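Local structure of tripeptidase (Staphylococcus aureus subsp. aureus, 3RZA) at residues T96-T101 with V160-G165; D37-N42 with V103-V108; K62-A67 with K170-E175. The protein is probably a metal-dependent aminopeptidase of the M20 family that releases the N-terminal residue from tripeptides. All coordinates share one frame; numbering follows the deposited sequence.

Contact 1: residues T96-T101 with V160-G165; sequences TSHMDT and VGEESG. With ZN (zinc ion), chain C; CA (calcium ion), chain D.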
# COMPACT_ATOMS: atom_id res chain seq x y z
N THR A 96 35.65 4.11 -17.04
CA THR A 96 34.25 4.56 -17.09
C THR A 96 33.74 5.13 -15.76
O THR A 96 34.08 4.63 -14.69
CB THR A 96 33.27 3.45 -17.61
OG1 THR A 96 31.96 4.01 -17.79
CG2 THR A 96 33.16 2.29 -16.66
N SER A 97 33.03 6.25 -15.87
CA SER A 97 32.22 6.79 -14.80
C SER A 97 30.89 7.20 -15.39
O SER A 97 30.75 7.22 -16.59
CB SER A 97 32.92 7.99 -14.16
OG SER A 97 33.81 7.55 -13.14
N HIS A 98 29.91 7.44 -14.53
CA HIS A 98 28.58 7.87 -14.98
C HIS A 98 28.31 9.32 -14.57
O HIS A 98 28.69 9.75 -13.48
CB HIS A 98 27.47 6.92 -14.48
CG HIS A 98 27.30 6.88 -13.01
ND1 HIS A 98 26.39 7.67 -12.34
CD2 HIS A 98 27.82 6.03 -12.08
CE1 HIS A 98 26.40 7.35 -11.05
NE2 HIS A 98 27.25 6.35 -10.88
N MSE A 99 27.67 10.07 -15.47
CA MSE A 99 27.45 11.52 -15.29
C MSE A 99 26.17 11.85 -14.52
O MSE A 99 25.99 13.01 -14.10
CB MSE A 99 27.47 12.22 -16.65
CG MSE A 99 26.24 12.07 -17.48
SE MSE A 99 26.50 12.82 -19.20
CE MSE A 99 27.56 11.38 -19.98
N ASP A 100 25.27 10.87 -14.35
CA ASP A 100 24.02 11.06 -13.60
C ASP A 100 24.17 10.78 -12.09
O ASP A 100 25.05 10.05 -11.66
CB ASP A 100 22.85 10.24 -14.17
CG ASP A 100 23.06 8.71 -14.07
OD1 ASP A 100 24.18 8.25 -14.37
OD2 ASP A 100 22.11 7.99 -13.72
N THR A 101 23.27 11.39 -11.30
CA THR A 101 23.15 11.15 -9.87
C THR A 101 21.72 10.72 -9.54
O THR A 101 20.81 10.91 -10.35
CB THR A 101 23.43 12.42 -9.09
OG1 THR A 101 22.32 13.32 -9.25
CG2 THR A 101 24.68 13.09 -9.58
N VAL A 160 25.23 7.61 -19.12
CA VAL A 160 24.01 8.26 -18.63
C VAL A 160 23.16 7.16 -18.01
O VAL A 160 23.43 5.97 -18.22
CB VAL A 160 23.25 8.95 -19.74
CG1 VAL A 160 23.98 10.26 -20.16
CG2 VAL A 160 23.05 8.00 -20.94
N GLY A 161 22.21 7.54 -17.17
CA GLY A 161 21.25 6.61 -16.63
C GLY A 161 21.75 5.44 -15.81
O GLY A 161 21.02 4.46 -15.67
N GLU A 162 22.98 5.50 -15.28
CA GLU A 162 23.47 4.42 -14.43
C GLU A 162 22.57 4.19 -13.22
O GLU A 162 22.30 3.04 -12.87
CB GLU A 162 24.92 4.66 -13.99
CG GLU A 162 25.63 3.42 -13.36
CD GLU A 162 25.46 3.24 -11.82
OE1 GLU A 162 24.86 4.09 -11.10
OE2 GLU A 162 25.96 2.23 -11.33
N GLU A 163 22.06 5.28 -12.66
CA GLU A 163 21.17 5.24 -11.50
C GLU A 163 19.72 4.89 -11.81
O GLU A 163 18.95 4.78 -10.89
CB GLU A 163 21.19 6.60 -10.78
CG GLU A 163 22.55 7.09 -10.37
CD GLU A 163 23.13 6.36 -9.21
OE1 GLU A 163 22.68 5.25 -8.83
OE2 GLU A 163 24.07 6.91 -8.61
N SER A 164 19.36 4.74 -13.09
CA SER A 164 18.07 4.18 -13.51
C SER A 164 18.15 2.67 -13.88
O SER A 164 17.22 2.15 -14.50
CB SER A 164 17.52 4.96 -14.71
OG SER A 164 17.49 6.33 -14.46
N GLY A 165 19.23 1.98 -13.47
CA GLY A 165 19.41 0.55 -13.77
C GLY A 165 20.37 0.30 -14.93
O GLY A 165 20.09 -0.54 -15.79
ZN ZN C . 27.75 5.30 -9.09
CA CA D . 24.79 5.50 -7.08
O HOH W 1 26.43 3.92 -8.24
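Glu162 lies over one face of the His98 imidazole, while Glu163 reaches past the CE1 corner of the same ring, so consecutive glutamates approach one zinc ligand from different directions. The Glu162 carboxylate is stacked almost parallel to the ring, the two planes 12° apart, with OE1 3.3 Å from His98 NE2. As no hydrogen is available between them, this is a stacked approach and not a hydrogen bond. Nearer the backbone, Glu162 CB makes a CH-pi contact 3.7 Å from the centroid of the His98 ring. The Glu163 carboxylate stands nearly perpendicular to the ring.

The close-packed part is buried around Asp100. This residue turns CG back between its own N and C (chi1 64°), which aims the carboxylate at the 3-10 turn of residues 162-163. There Glu163 N donates to Asp100 OD2 at 2.9 Å on the syn side, and Glu162 N donates more weakly to OD1. OD2 is also hydrogen-bonded to Thr40. Asp100 OD1 and its carbonyl O each receive a weak bond from His98 ND1, which helps fix the ring's rotation. At the other end of the contact, the selenium of selenomethionine Met99 packs 3.7 Å from Val160 CG1.

The more open side holds the metals, and Glu163 is partly exposed there. His98 NE2 binds zinc at 2.1 Å, together with Asp129 and Asp186; Glu163 binds calcium with both oxygens, OE2 at 2.2 Å, together with Asp129 and His366. Water 1 bridges the metals and donates to Glu162 OE1 at 3.3 Å, and a citrate lies near Glu163. With a metal-bridging water off the end of the Glu162 carboxylate, the chemistry is consistent with the M20 scheme, in which a glutamate beside the metal ligands activates water for peptide hydrolysis.

Contact 2: residues D37-N42 with V103-V108; sequences DSETGN and VPAINV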
# COMPACT_ATOMS: atom_id res chain seq x y z
N ASP A 37 23.39 20.23 -12.14
CA ASP A 37 22.34 19.25 -11.89
C ASP A 37 22.41 18.18 -12.99
O ASP A 37 22.48 18.52 -14.17
CB ASP A 37 20.94 19.89 -11.96
CG ASP A 37 20.69 20.95 -10.90
OD1 ASP A 37 21.53 21.15 -10.01
OD2 ASP A 37 19.65 21.63 -10.98
N SER A 38 22.47 16.91 -12.58
CA SER A 38 22.38 15.78 -13.51
C SER A 38 21.61 14.61 -12.86
O SER A 38 22.09 13.47 -12.84
CB SER A 38 23.77 15.34 -13.96
OG SER A 38 24.55 14.93 -12.85
N GLU A 39 20.40 14.88 -12.38
CA GLU A 39 19.54 13.82 -11.84
C GLU A 39 19.28 12.84 -12.95
O GLU A 39 19.15 13.26 -14.11
CB GLU A 39 18.21 14.37 -11.31
CG GLU A 39 18.33 15.19 -10.01
CD GLU A 39 16.97 15.60 -9.42
OE1 GLU A 39 16.02 15.83 -10.20
OE2 GLU A 39 16.87 15.72 -8.18
N THR A 40 19.24 11.55 -12.63
CA THR A 40 19.15 10.48 -13.65
C THR A 40 17.95 10.70 -14.57
O THR A 40 16.88 11.11 -14.11
CB THR A 40 19.16 9.06 -12.99
OG1 THR A 40 19.45 8.04 -13.97
CG2 THR A 40 17.84 8.75 -12.28
N GLY A 41 18.17 10.52 -15.86
CA GLY A 41 17.22 10.91 -16.89
C GLY A 41 17.25 12.34 -17.40
O GLY A 41 16.69 12.61 -18.46
N ASN A 42 17.91 13.26 -16.67
CA ASN A 42 18.03 14.67 -17.05
C ASN A 42 19.48 15.09 -17.19
O ASN A 42 19.92 16.11 -16.63
CB ASN A 42 17.30 15.56 -16.03
CG ASN A 42 15.79 15.34 -16.02
OD1 ASN A 42 15.21 14.88 -17.00
ND2 ASN A 42 15.16 15.69 -14.90
N VAL A 103 18.18 11.18 -7.15
CA VAL A 103 17.38 12.28 -6.59
C VAL A 103 17.56 12.26 -5.05
O VAL A 103 17.77 11.21 -4.48
CB VAL A 103 15.86 12.07 -6.99
CG1 VAL A 103 14.94 13.06 -6.30
CG2 VAL A 103 15.70 12.17 -8.52
N PRO A 104 17.48 13.44 -4.35
CA PRO A 104 17.38 14.83 -4.82
C PRO A 104 18.75 15.42 -5.03
O PRO A 104 19.56 15.39 -4.11
CB PRO A 104 16.66 15.55 -3.67
CG PRO A 104 17.03 14.77 -2.44
CD PRO A 104 17.35 13.37 -2.87
N ALA A 105 18.99 15.95 -6.23
CA ALA A 105 20.28 16.59 -6.57
C ALA A 105 20.09 17.77 -7.53
O ALA A 105 20.82 17.91 -8.53
CB ALA A 105 21.21 15.57 -7.16
N ILE A 106 19.10 18.61 -7.21
CA ILE A 106 18.90 19.90 -7.84
C ILE A 106 19.45 20.94 -6.89
O ILE A 106 19.11 20.94 -5.69
CB ILE A 106 17.41 20.18 -8.18
CG1 ILE A 106 16.94 19.27 -9.35
CG2 ILE A 106 17.19 21.70 -8.55
CD1 ILE A 106 15.42 18.90 -9.33
N ASN A 107 20.35 21.80 -7.41
CA ASN A 107 20.88 22.94 -6.67
C ASN A 107 21.77 22.47 -5.49
O ASN A 107 21.58 22.87 -4.34
CB ASN A 107 19.72 23.86 -6.23
CG ASN A 107 20.08 25.31 -6.25
OD1 ASN A 107 21.20 25.72 -5.90
ND2 ASN A 107 19.10 26.14 -6.65
N VAL A 108 22.71 21.57 -5.81
CA VAL A 108 23.65 21.05 -4.81
C VAL A 108 24.58 22.20 -4.39
O VAL A 108 25.14 22.90 -5.25
CB VAL A 108 24.50 19.87 -5.36
CG1 VAL A 108 25.59 19.43 -4.33
CG2 VAL A 108 23.61 18.70 -5.75
O HOH W 2 23.57 20.77 -8.57
O HOH W 3 22.87 16.17 -9.70
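Two irregular loops are joined here by acidic side chains that reach backbone amides: Asp37 and Glu39, between helices 23-34 and 46-56, take N-H groups of Asn107 and Ala105 in the loop between strands 93-98 and 111-112. The contact is partly buried, with Ile106 and Asn107 on its exposed side.

Glu39 runs straight out from CG (chi2 -174°) and spans the gap. Its OE2 receives Ala105 N at 2.9 Å through the anti lone pair, in a nearly linear bond of 175°. The other oxygen, OE1, lies 3.2 Å from Ile106 CD1, while a methyl of Val103, CG2, comes within 3.8 Å of OE2, leaving the carboxylate flanked by aliphatic groups. Asp37 is gripped differently: Asn107 N meets OD1 at 2.9 Å on the syn side but well out of the carboxylate plane, and OD2 rests 3.5 Å from Ile106 CG2. Between the two acidic anchors, water 3 accepts from Ser38 N and donates to Ala105 O, linking the backbones where they do not bond directly.

A cis peptide before Pro104 kinks the loop just ahead of Ala105. In the 37-42 segment, Glu39 to Asn42 form a type II beta turn, closed by Asn42 N to Glu39 O at 2.8 Å, with Gly41 at its positive-phi corner. Through Thr40, bonded to Ser164, the turn backs the metal-site loop, one shell beyond Asp100, in an M20-type peptidase.

Contact 3: residues K62-A67 with K170-E175; sequences KEDEAA and KELNSE. With CA (calcium ion), chain E.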
# COMPACT_ATOMS: atom_id res chain seq x y z
N LYS A 62 33.31 10.76 -29.33
CA LYS A 62 32.17 10.28 -30.10
C LYS A 62 31.01 10.05 -29.15
O LYS A 62 31.22 9.73 -27.97
CB LYS A 62 32.50 8.99 -30.88
CG LYS A 62 33.69 9.15 -31.87
CD LYS A 62 33.38 8.65 -33.27
CE LYS A 62 34.63 8.69 -34.19
NZ LYS A 62 35.06 10.07 -34.56
N GLU A 63 29.79 10.23 -29.69
CA GLU A 63 28.53 10.03 -28.98
C GLU A 63 27.81 8.88 -29.64
O GLU A 63 27.85 8.76 -30.85
CB GLU A 63 27.63 11.27 -29.10
CG GLU A 63 28.20 12.53 -28.51
CD GLU A 63 27.17 13.65 -28.41
OE1 GLU A 63 26.04 13.41 -27.90
OE2 GLU A 63 27.48 14.77 -28.84
N ASP A 64 27.09 8.09 -28.85
CA ASP A 64 26.18 7.06 -29.40
C ASP A 64 24.76 7.68 -29.54
O ASP A 64 24.65 8.91 -29.68
CB ASP A 64 26.26 5.77 -28.54
CG ASP A 64 25.74 5.95 -27.12
OD1 ASP A 64 25.11 6.97 -26.78
OD2 ASP A 64 26.00 5.05 -26.33
N GLU A 65 23.71 6.86 -29.49
CA GLU A 65 22.33 7.34 -29.61
C GLU A 65 21.46 6.92 -28.42
O GLU A 65 20.25 6.65 -28.58
CB GLU A 65 21.73 6.84 -30.94
CG GLU A 65 22.54 7.25 -32.18
CD GLU A 65 21.83 6.92 -33.51
OE1 GLU A 65 20.65 6.52 -33.50
OE2 GLU A 65 22.47 7.08 -34.58
N ALA A 66 22.05 6.93 -27.23
CA ALA A 66 21.33 6.61 -25.98
C ALA A 66 20.19 7.58 -25.66
O ALA A 66 19.20 7.18 -25.10
CB ALA A 66 22.30 6.55 -24.82
N ALA A 67 20.33 8.86 -26.05
CA ALA A 67 19.28 9.88 -25.83
C ALA A 67 17.89 9.52 -26.38
O ALA A 67 16.88 9.99 -25.86
CB ALA A 67 19.74 11.28 -26.36
N LYS A 170 23.56 -0.14 -21.07
CA LYS A 170 22.73 -1.07 -21.89
C LYS A 170 22.43 -0.58 -23.30
O LYS A 170 22.17 -1.39 -24.18
CB LYS A 170 21.40 -1.38 -21.20
CG LYS A 170 21.53 -2.32 -20.02
CD LYS A 170 20.26 -2.39 -19.19
CE LYS A 170 20.45 -3.39 -18.04
NZ LYS A 170 19.40 -3.26 -17.03
N GLU A 171 22.40 0.74 -23.48
CA GLU A 171 22.21 1.37 -24.81
C GLU A 171 23.53 1.72 -25.50
O GLU A 171 23.51 2.19 -26.64
CB GLU A 171 21.36 2.64 -24.66
CG GLU A 171 19.92 2.37 -24.19
CD GLU A 171 19.06 1.71 -25.26
OE1 GLU A 171 18.95 2.28 -26.36
OE2 GLU A 171 18.50 0.62 -25.00
N LEU A 172 24.65 1.47 -24.83
CA LEU A 172 25.98 1.77 -25.37
C LEU A 172 26.26 1.05 -26.70
O LEU A 172 26.05 -0.17 -26.82
CB LEU A 172 27.06 1.42 -24.33
CG LEU A 172 28.44 2.03 -24.38
CD1 LEU A 172 28.38 3.56 -24.28
CD2 LEU A 172 29.23 1.46 -23.21
N ASN A 173 26.65 1.82 -27.72
CA ASN A 173 27.17 1.25 -28.95
C ASN A 173 28.55 0.64 -28.68
O ASN A 173 29.54 1.36 -28.61
CB ASN A 173 27.23 2.31 -30.04
CG ASN A 173 27.62 1.75 -31.40
OD1 ASN A 173 27.89 0.55 -31.57
ND2 ASN A 173 27.63 2.63 -32.39
N SER A 174 28.61 -0.69 -28.57
CA SER A 174 29.86 -1.39 -28.25
C SER A 174 30.92 -1.33 -29.34
O SER A 174 32.07 -1.60 -29.08
CB SER A 174 29.57 -2.86 -27.90
OG SER A 174 29.17 -3.60 -29.04
N GLU A 175 30.53 -0.99 -30.57
CA GLU A 175 31.50 -0.80 -31.66
C GLU A 175 32.34 0.48 -31.55
O GLU A 175 33.38 0.59 -32.19
CB GLU A 175 30.81 -0.91 -33.01
CG GLU A 175 30.41 -2.37 -33.30
CD GLU A 175 29.44 -2.51 -34.43
OE1 GLU A 175 29.78 -2.07 -35.56
OE2 GLU A 175 28.35 -3.08 -34.20
CA CA E . 15.33 10.70 -24.24
O HOH W 4 23.27 4.15 -28.65
O HOH W 5 13.89 11.04 -22.46
O HOH W 6 15.83 13.01 -25.21
O HOH W 7 13.37 10.16 -25.87
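Asp64 and Leu172 meet at about a right angle, the Asp64 carboxylate oxygen OD2 lying 3.4 Å from Leu172 CA and 3.5 Å from the CD1 methyl of the same residue. Beside this, the CB atoms of Asp64 and Asn173 touch at 3.9 Å. Two residues along, the methyl of Ala66 packs against Glu171 CB at 4.0 Å. The interface is small and direct contact is van der Waals in character; the polar link between the segments runs through water 4, which accepts from Glu65 N and donates to Glu171 O at 2.8 Å.

The next shell fixes the aspartate. Its CG sits between the backbone N and C (chi1 66°), folding the carboxylate back beside its own chain, where OD1 receives Ala66 N at 3.1 Å from well above the carboxylate plane. That bond closes an Asx turn. OD2, lying against Leu172 carbons, is hydrogen-bonded by Asn76 ND2, so this buried oxygen keeps a polar partner. Opposite Asp64, Asn173 starts an Asx turn of its own, with OD1 accepting from Glu175 N at 3.2 Å as the chain enters a 3-10 segment. The Leu172 side chain also packs on helix 344-348.

Farther out, Ala67 O binds a calcium ion at 2.4 Å, completed by His69 O, Leu72 O and three waters. This site is separate from the calcium held by Glu163. The contact thus joins the exits of strand 60-63 and helix 167-171, where the leading residues of two Asx turns touch, next to a calcium-binding loop built on backbone carbonyls.

Contact 1 is the buried core, its centre about 7 Å from the centre of the chain; the centres of contacts 2 and 3 lie about 16 and 18 Å from it. Contact 2 is only partly buried; contact 3, though small, is largely covered. Thr40 ties contact 2 to contact 1; contact 3 meets contact 1 through Lys170, probably bonded to Gly165 O, and Ala66, packed on Val160. Contacts 2 and 3 do not meet. Contacts 1 and 3 reach the same mixed sheet, while contact 2 joins two loops. Carboxylates take backbone amides in contacts 1 and 2, of which only contact 1 adds metal ligation; contact 3 relies on van der Waals touches and one bridging water.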